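Local coordinates for tight junction protein ZO-3 (Homo sapiens, PDB 3KFV), which acts as a MAGUK-family scaffold linking tight junction membrane proteins such as claudins and occludin to the actin cytoskeleton, and contains SH3 and guanylate kinase-like domains, at residues A51-R56 and E60-I65; I157-L162 and F170-T175. All coordinates share one frame; numbering follows the deposited sequence.

Interaction 1: residues A51-R56 and E60-I65; sequences AVRMGR and EQERGI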
loop_
_atom_site.group_PDB
_atom_site.type_symbol
_atom_site.label_atom_id
_atom_site.label_comp_id
_atom_site.label_asym_id
_atom_site.label_seq_id
_atom_site.Cartn_x
_atom_site.Cartn_y
_atom_site.Cartn_z
ATOM N N ALA A 51 8.278 3.894 -22.544
ATOM C CA ALA A 51 8.075 3.257 -21.246
ATOM C C ALA A 51 6.708 2.596 -21.108
ATOM O O ALA A 51 5.800 2.852 -21.891
ATOM C CB ALA A 51 8.280 4.271 -20.132
ATOM N N VAL A 52 6.576 1.749 -20.094
ATOM C CA VAL A 52 5.318 1.068 -19.809
ATOM C C VAL A 52 5.021 1.172 -18.317
ATOM O O VAL A 52 5.915 0.990 -17.493
ATOM C CB VAL A 52 5.396 -0.415 -20.202
ATOM C CG1 VAL A 52 4.042 -1.082 -20.035
ATOM C CG2 VAL A 52 5.898 -0.560 -21.630
ATOM N N ARG A 53 3.777 1.474 -17.961
ATOM C CA ARG A 53 3.438 1.612 -16.549
ATOM C C ARG A 53 3.338 0.259 -15.856
ATOM O O ARG A 53 2.971 -0.746 -16.466
ATOM C CB ARG A 53 2.151 2.413 -16.338
ATOM C CG ARG A 53 1.739 2.482 -14.867
ATOM C CD ARG A 53 0.557 3.401 -14.628
ATOM N NE ARG A 53 0.774 4.721 -15.211
ATOM C CZ ARG A 53 -0.017 5.271 -16.126
ATOM N NH1 ARG A 53 -1.094 4.619 -16.552
ATOM N NH2 ARG A 53 0.260 6.478 -16.605
HETATM N N MSE A 54 3.674 0.245 -14.572
HETATM C CA MSE A 54 3.653 -0.973 -13.785
HETATM C C MSE A 54 2.612 -0.841 -12.684
HETATM O O MSE A 54 2.704 0.057 -11.843
HETATM C CB MSE A 54 5.032 -1.214 -13.176
HETATM C CG MSE A 54 6.146 -1.353 -14.201
HETATM SE SE MSE A 54 6.208 -3.117 -15.070
HETATM C CE MSE A 54 6.482 -4.247 -13.494
ATOM N N GLY A 55 1.618 -1.725 -12.697
ATOM C CA GLY A 55 0.578 -1.706 -11.685
ATOM C C GLY A 55 0.990 -2.495 -10.459
ATOM O O GLY A 55 2.051 -3.123 -10.454
ATOM N N ARG A 56 0.158 -2.460 -9.417
ATOM C CA ARG A 56 0.389 -3.254 -8.209
ATOM C C ARG A 56 0.537 -4.736 -8.561
ATOM O O ARG A 56 1.103 -5.517 -7.794
ATOM C CB ARG A 56 -0.755 -3.064 -7.206
ATOM N N GLU A 60 2.737 -5.250 -16.798
ATOM C CA GLU A 60 2.778 -4.088 -17.683
ATOM C C GLU A 60 1.375 -3.616 -18.061
ATOM O O GLU A 60 0.490 -4.427 -18.348
ATOM C CB GLU A 60 3.596 -4.391 -18.945
ATOM C CG GLU A 60 5.026 -4.834 -18.659
ATOM C CD GLU A 60 5.948 -4.715 -19.867
ATOM O OE1 GLU A 60 5.483 -4.303 -20.953
ATOM O OE2 GLU A 60 7.149 -5.033 -19.726
ATOM N N GLN A 61 1.180 -2.301 -18.050
ATOM C CA GLN A 61 -0.108 -1.712 -18.399
ATOM C C GLN A 61 0.013 -0.769 -19.600
ATOM O O GLN A 61 0.516 -1.166 -20.649
ATOM C CB GLN A 61 -0.723 -1.019 -17.180
ATOM C CG GLN A 61 -0.893 -1.967 -15.996
ATOM C CD GLN A 61 -1.708 -1.376 -14.860
ATOM O OE1 GLN A 61 -1.836 -0.154 -14.735
ATOM N NE2 GLN A 61 -2.263 -2.245 -14.019
ATOM N N GLU A 62 -0.443 0.472 -19.452
ATOM C CA GLU A 62 -0.425 1.422 -20.567
ATOM C C GLU A 62 0.982 1.663 -21.115
ATOM O O GLU A 62 1.895 2.026 -20.371
ATOM C CB GLU A 62 -1.053 2.761 -20.166
ATOM C CG GLU A 62 -2.484 2.659 -19.671
ATOM C CD GLU A 62 -2.572 2.250 -18.211
ATOM O OE1 GLU A 62 -1.509 2.099 -17.560
ATOM O OE2 GLU A 62 -3.710 2.085 -17.713
ATOM N N ARG A 63 1.145 1.465 -22.420
ATOM C CA ARG A 63 2.406 1.747 -23.094
ATOM C C ARG A 63 2.391 3.180 -23.617
ATOM O O ARG A 63 1.333 3.704 -23.963
ATOM C CB ARG A 63 2.614 0.762 -24.244
ATOM C CG ARG A 63 4.055 0.616 -24.700
ATOM C CD ARG A 63 4.204 -0.568 -25.648
ATOM N NE ARG A 63 3.628 -0.282 -26.958
ATOM C CZ ARG A 63 4.339 -0.091 -28.066
ATOM N NH1 ARG A 63 5.666 -0.171 -28.032
ATOM N NH2 ARG A 63 3.724 0.171 -29.214
ATOM N N GLY A 64 3.554 3.824 -23.671
ATOM C CA GLY A 64 3.612 5.199 -24.137
ATOM C C GLY A 64 4.960 5.881 -23.998
ATOM O O GLY A 64 5.994 5.228 -23.888
ATOM N N ILE A 65 4.937 7.209 -24.006
ATOM C CA ILE A 65 6.151 8.016 -23.958
ATOM C C ILE A 65 6.277 8.746 -22.622
ATOM O O ILE A 65 5.274 9.137 -22.031
ATOM C CB ILE A 65 6.159 9.057 -25.105
ATOM C CG1 ILE A 65 6.377 8.366 -26.450
ATOM C CG2 ILE A 65 7.237 10.106 -24.883
ATOM C CD1 ILE A 65 7.764 7.778 -26.602
#
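Arg53 and Glu62 reach obliquely across two antiparallel strands, the guanidinium turned 52° from the carboxylate plane. Arg53 runs out with CG anti to its backbone N and folds over at chi3 (-52°), while Glu62 bends at chi2 (82°), and these two turns bring NH1 to 2.7 Å from OE1. This salt bridge holds only a weak, strongly bent hydrogen bond, and Arg53 NH2 bonds weakly to Gly22 O. On the other face, Val52 meets Glu60 at about a right angle, its CG1 3.5 Å from Glu60 CB, while CG2 rests on Arg63 CG at 3.8 Å. The selenium of Met54 flanks Glu60 CG, and Glu60 OE2 is hydrogen-bonded to His30 of strand 28-33, beyond strand 49-54. Along the backbone, Ala51 and Gly64 form a hydrogen-bonded pair. A beta bulge follows: Arg53 faces two residues, its N bonded to Glu62 O (3.1 Å) and its O accepting from Gln61 N (2.9 Å). The hairpin corresponds to the distal hairpin of SH3 domains, with strand 60-66 at the sheet edge. The backbone bonds thus set the pairing, and the ion pair, solvent-exposed at Glu62 and poorly directed as a hydrogen bond, probably contributes mainly through charge.

Interaction 2: residues I157-L162 and F170-T175; sequences IAMQKL and FEIAET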
loop_
_atom_site.group_PDB
_atom_site.type_symbol
_atom_site.label_atom_id
_atom_site.label_comp_id
_atom_site.label_asym_id
_atom_site.label_seq_id
_atom_site.Cartn_x
_atom_site.Cartn_y
_atom_site.Cartn_z
ATOM N N ILE A 157 -10.417 -7.446 15.279
ATOM C CA ILE A 157 -10.450 -8.879 15.550
ATOM C C ILE A 157 -9.241 -9.587 14.953
ATOM O O ILE A 157 -8.577 -10.381 15.627
ATOM C CB ILE A 157 -11.730 -9.519 14.988
ATOM C CG1 ILE A 157 -12.954 -9.013 15.760
ATOM C CG2 ILE A 157 -11.633 -11.036 15.037
ATOM C CD1 ILE A 157 -14.262 -9.185 15.015
ATOM N N ALA A 158 -8.960 -9.293 13.687
ATOM C CA ALA A 158 -7.830 -9.896 12.987
ATOM C C ALA A 158 -6.506 -9.617 13.690
ATOM O O ALA A 158 -5.694 -10.517 13.871
ATOM C CB ALA A 158 -7.781 -9.410 11.549
HETATM N N MSE A 159 -6.296 -8.368 14.093
HETATM C CA MSE A 159 -5.040 -7.964 14.724
HETATM C C MSE A 159 -4.834 -8.566 16.119
HETATM O O MSE A 159 -3.702 -8.864 16.510
HETATM C CB MSE A 159 -4.932 -6.437 14.784
HETATM C CG MSE A 159 -4.758 -5.774 13.425
HETATM SE SE MSE A 159 -4.881 -3.813 13.517
HETATM C CE MSE A 159 -3.173 -3.445 14.367
ATOM N N GLN A 160 -5.920 -8.739 16.865
ATOM C CA GLN A 160 -5.830 -9.323 18.196
ATOM C C GLN A 160 -5.480 -10.800 18.092
ATOM O O GLN A 160 -4.602 -11.290 18.798
ATOM C CB GLN A 160 -7.136 -9.138 18.973
ATOM N N LYS A 161 -6.164 -11.504 17.197
ATOM C CA LYS A 161 -5.931 -12.931 17.017
ATOM C C LYS A 161 -4.506 -13.231 16.556
ATOM O O LYS A 161 -3.916 -14.238 16.960
ATOM C CB LYS A 161 -6.942 -13.533 16.040
ATOM C CG LYS A 161 -8.335 -13.725 16.618
ATOM C CD LYS A 161 -9.052 -14.882 15.932
ATOM C CE LYS A 161 -10.363 -15.219 16.630
ATOM N NZ LYS A 161 -10.161 -15.478 18.083
ATOM N N LEU A 162 -3.958 -12.357 15.714
ATOM C CA LEU A 162 -2.607 -12.548 15.191
ATOM C C LEU A 162 -1.539 -12.444 16.271
ATOM O O LEU A 162 -0.660 -13.304 16.376
ATOM C CB LEU A 162 -2.307 -11.537 14.089
ATOM C CG LEU A 162 -2.940 -11.838 12.737
ATOM C CD1 LEU A 162 -2.706 -10.681 11.779
ATOM C CD2 LEU A 162 -2.403 -13.147 12.182
ATOM N N PHE A 170 4.283 -10.738 15.353
ATOM C CA PHE A 170 3.316 -9.665 15.171
ATOM C C PHE A 170 3.264 -8.763 16.389
ATOM O O PHE A 170 3.320 -9.227 17.523
ATOM C CB PHE A 170 1.915 -10.233 14.921
ATOM C CG PHE A 170 1.781 -10.984 13.629
ATOM C CD1 PHE A 170 1.591 -10.308 12.435
ATOM C CD2 PHE A 170 1.829 -12.367 13.607
ATOM C CE1 PHE A 170 1.460 -10.999 11.241
ATOM C CE2 PHE A 170 1.695 -13.063 12.420
ATOM C CZ PHE A 170 1.509 -12.378 11.235
ATOM N N GLU A 171 3.155 -7.466 16.143
ATOM C CA GLU A 171 2.860 -6.508 17.189
ATOM C C GLU A 171 1.966 -5.445 16.590
ATOM O O GLU A 171 2.191 -5.012 15.465
ATOM C CB GLU A 171 4.135 -5.869 17.742
ATOM C CG GLU A 171 3.856 -4.893 18.875
ATOM C CD GLU A 171 5.115 -4.318 19.503
ATOM O OE1 GLU A 171 5.055 -3.163 19.991
ATOM O OE2 GLU A 171 6.155 -5.018 19.516
ATOM N N ILE A 172 0.944 -5.032 17.329
ATOM C CA ILE A 172 0.094 -3.943 16.875
ATOM C C ILE A 172 0.832 -2.614 16.997
ATOM O O ILE A 172 1.359 -2.285 18.058
ATOM C CB ILE A 172 -1.216 -3.878 17.671
ATOM C CG1 ILE A 172 -2.103 -5.066 17.315
ATOM C CG2 ILE A 172 -1.944 -2.580 17.387
ATOM C CD1 ILE A 172 -3.369 -5.130 18.117
ATOM N N ALA A 173 0.879 -1.860 15.903
ATOM C CA ALA A 173 1.463 -0.525 15.916
ATOM C C ALA A 173 0.551 0.414 16.701
ATOM O O ALA A 173 -0.628 0.557 16.376
ATOM C CB ALA A 173 1.651 -0.021 14.499
ATOM N N GLU A 174 1.093 1.054 17.734
ATOM C CA GLU A 174 0.291 1.920 18.604
ATOM C C GLU A 174 0.028 3.314 18.014
ATOM O O GLU A 174 0.968 4.066 17.753
ATOM C CB GLU A 174 0.952 2.049 19.981
ATOM N N THR A 175 -1.249 3.651 17.817
ATOM C CA THR A 175 -1.643 4.958 17.275
ATOM C C THR A 175 -2.503 5.775 18.252
ATOM O O THR A 175 -3.287 5.219 19.028
ATOM C CB THR A 175 -2.400 4.827 15.929
ATOM O OG1 THR A 175 -3.769 4.467 16.163
ATOM C CG2 THR A 175 -1.744 3.774 15.044
#
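Leu162 lies over one face of the Phe170 ring, and this CH-pi contact joins helix 155-165 to the short strand that follows it. The CB of Leu162 stands 4.3 Å from the ring centroid and 16° off the normal, displaced toward the rim near Phe170 CG. Farther along the same side chain, CD2 approaches the far end of the ring, 4.1 Å from Phe170 CZ, so the leucine spans the face from near CG to near CZ. Phe170 also meets the ring of His200, with the two planes at about 35°. With an alanine in place of Phe170, Leu162 would probably lose the surface on which its CB and CD2 rest, and His200 its ring neighbour.

The helix and strand belong to a beta-alpha-beta crossover of the guanylate kinase-like domain: the chain leaves strand 148-151, passes through the helix and returns in parallel as strand 170-172 at the edge of the sheet. Strand 200-203 lies between these two strands, and its Leu202 touches Met159, Leu162 and Phe170.

The second apolar contact is aliphatic. Selenomethionine Met159 turns at chi3 (73°) beyond an extended chi2, which swings its terminal methyl CE onto the two branches of Ile172, 3.4 Å from CG2 and 3.5 Å from CG1. Ile172 also sends CD1 back along the base of Met159, 3.9 Å from CB. The two side chains cross obliquely and touch at two places.

Several polar groups of these segments bond outside the contact. The carbonyl of Met159 is hydrogen-bonded to Thr163 OG1, whereas Glu171, on the strand face turned from the helix, pairs its backbone with His200 and Leu202 and its carboxylate with Lys197.

Overall arrangement
Interactions 1 and 2 lie in different domains on opposite sides of the chain's centre, with their own centres 36 Å apart and their nearest atoms about 20 Å apart. They share no strand or helix. Interaction 1, within the SH3 domain, joins two adjacent strands of an antiparallel sheet; it is partly buried and draws on backbone hydrogen bonds with charged side chains at its surface. Interaction 2, within the guanylate kinase-like domain, packs a helix against the edge strand of a parallel sheet; it is largely buried and carried by apolar side chains, with no polar bond between its segments, though Ile172 is exposed. Each includes an outermost strand of its sheet.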